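Side-chain contact in NRPS (Penicillium fellutanum, PDB 6NKI), which binds NADPH and carries a Rossmann-type domain of the male sterility family within a fungal nonribosomal peptide synthetase: residues Asn318-Asp321 / Phe322-Ile326. Residues are numbered along the deposited sequence; the frame is centred on the assembly and turned at random.
Sequences NMSD and FWKAI
M319 and F322 lie side by side at the start of helix 319-330, their side chains pointing the same way, on the buried side of the helix. The methionine chain is bent at both chi2 and chi3 (-54° and -62°), which folds its methyl end back toward the next turn; there CE comes 3.6 Å from CD2 of F322, an oblique approach to the ring. SD lies farther off, 5.3 Å from the ring centroid, completing a Met-aromatic contact. The same methyl also reaches W323, with CE 3.5 Å from NE1 of the indole, and so touches both aromatic side chains. Between the two rings, CE2 of F322 stands 3.7 Å above the plane of W323, over its centre.

This cluster packs the N-terminal end of the helix against its surroundings: F322 touches L271 of strand 270-275, L249 and V253 of helix 248-259, and V399 of helix 389-410, while Y262 stacks on W323. In this Rossmann-type NADP-binding fold of the male sterility family, the helix directly follows strand 316-318, an outer strand of the small mixed sheet apart from the seven-stranded parallel sheet, with the F322 side chain about 10 Å from the bound NADPH.

Another side of the turn carries polar groups. The backbone O of D321 lies 3.4 Å from CG of K324 and takes a weak bond from A325 N, while its OD2 forms a salt bridge with R396 of helix 389-410; NZ of K324 stays 5.0 Å from OD1 of D321. The lysine chain instead curls back at chi3 and chi4 over the carbonyl of S320, where NZ makes a weak hydrogen bond to S320 O, an oxygen that also accepts the helical bond from K324 N at 3.1 Å.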
loop_
_atom_site.group_PDB
_atom_site.type_symbol
_atom_site.label_atom_id
_atom_site.label_comp_id
_atom_site.label_asym_id
_atom_site.label_seq_id
_atom_site.Cartn_x
_atom_site.Cartn_y
_atom_site.Cartn_z
ATOM N N ASN A 318 15.875 -1.589 2.342
ATOM C CA ASN A 318 17.312 -1.802 2.411
ATOM C C ASN A 318 17.830 -2.076 1.008
ATOM O O ASN A 318 17.147 -2.682 0.178
ATOM C CB ASN A 318 17.648 -2.982 3.327
ATOM C CG ASN A 318 17.355 -2.688 4.783
ATOM O OD1 ASN A 318 17.682 -1.610 5.291
ATOM N ND2 ASN A 318 16.714 -3.636 5.462
ATOM N N MET A 319 19.052 -1.622 0.731
ATOM C CA MET A 319 19.619 -1.905 -0.581
ATOM C C MET A 319 19.804 -3.409 -0.832
ATOM O O MET A 319 19.610 -3.876 -1.964
ATOM C CB MET A 319 20.932 -1.149 -0.748
ATOM C CG MET A 319 20.711 0.352 -0.884
ATOM S SD MET A 319 19.548 0.653 -2.215
ATOM C CE MET A 319 20.429 -0.000 -3.620
ATOM N N SER A 320 20.163 -4.189 0.198
ATOM C CA SER A 320 20.199 -5.638 0.023
ATOM C C SER A 320 18.820 -6.186 -0.328
ATOM O O SER A 320 18.688 -7.052 -1.204
ATOM C CB SER A 320 20.729 -6.323 1.279
ATOM O OG SER A 320 19.807 -6.239 2.344
ATOM N N ASP A 321 17.776 -5.684 0.331
ATOM C CA ASP A 321 16.428 -6.140 0.024
ATOM C C ASP A 321 16.029 -5.727 -1.389
ATOM O O ASP A 321 15.376 -6.490 -2.115
ATOM C CB ASP A 321 15.468 -5.568 1.072
ATOM C CG ASP A 321 14.132 -6.295 1.124
ATOM O OD1 ASP A 321 13.905 -7.255 0.348
ATOM O OD2 ASP A 321 13.306 -5.901 1.971
ATOM N N PHE A 322 16.420 -4.514 -1.794
ATOM C CA PHE A 322 16.129 -4.031 -3.142
ATOM C C PHE A 322 16.746 -4.946 -4.208
ATOM O O PHE A 322 16.040 -5.469 -5.083
ATOM C CB PHE A 322 16.607 -2.567 -3.277
ATOM C CG PHE A 322 16.691 -2.073 -4.711
ATOM C CD1 PHE A 322 15.544 -1.786 -5.433
ATOM C CD2 PHE A 322 17.936 -1.941 -5.343
ATOM C CE1 PHE A 322 15.618 -1.362 -6.754
ATOM C CE2 PHE A 322 18.021 -1.537 -6.657
ATOM C CZ PHE A 322 16.841 -1.233 -7.363
ATOM N N TRP A 323 18.056 -5.190 -4.129
ATOM C CA TRP A 323 18.696 -5.976 -5.182
ATOM C C TRP A 323 18.235 -7.431 -5.211
ATOM O O TRP A 323 18.133 -8.011 -6.300
ATOM C CB TRP A 323 20.209 -5.939 -5.058
ATOM C CG TRP A 323 20.834 -4.653 -5.439
ATOM C CD1 TRP A 323 21.432 -3.753 -4.612
ATOM C CD2 TRP A 323 20.895 -4.099 -6.748
ATOM N NE1 TRP A 323 21.903 -2.684 -5.335
ATOM C CE2 TRP A 323 21.580 -2.874 -6.653
ATOM C CE3 TRP A 323 20.451 -4.526 -8.000
ATOM C CZ2 TRP A 323 21.844 -2.086 -7.759
ATOM C CZ3 TRP A 323 20.705 -3.733 -9.097
ATOM C CH2 TRP A 323 21.390 -2.531 -8.967
ATOM N N LYS A 324 17.952 -8.051 -4.055
ATOM C CA LYS A 324 17.490 -9.427 -4.162
ATOM C C LYS A 324 16.138 -9.491 -4.834
ATOM O O LYS A 324 15.778 -10.544 -5.370
ATOM C CB LYS A 324 17.480 -10.157 -2.811
ATOM C CG LYS A 324 16.656 -9.595 -1.687
ATOM C CD LYS A 324 16.606 -10.597 -0.505
ATOM C CE LYS A 324 17.918 -10.744 0.298
ATOM N NZ LYS A 324 18.272 -9.578 1.167
ATOM N N ALA A 325 15.412 -8.366 -4.868
ATOM C CA ALA A 325 14.139 -8.291 -5.566
ATOM C C ALA A 325 14.343 -8.093 -7.060
ATOM O O ALA A 325 13.647 -8.715 -7.869
ATOM C CB ALA A 325 13.294 -7.171 -4.967
ATOM N N ILE A 326 15.279 -7.209 -7.432
ATOM C CA ILE A 326 15.744 -7.120 -8.820
ATOM C C ILE A 326 16.075 -8.516 -9.357
ATOM O O ILE A 326 15.515 -8.974 -10.363
ATOM C CB ILE A 326 16.965 -6.176 -8.913
ATOM C CG1 ILE A 326 16.621 -4.692 -8.583
ATOM C CG2 ILE A 326 17.707 -6.368 -10.244
ATOM C CD1 ILE A 326 15.666 -3.968 -9.590
#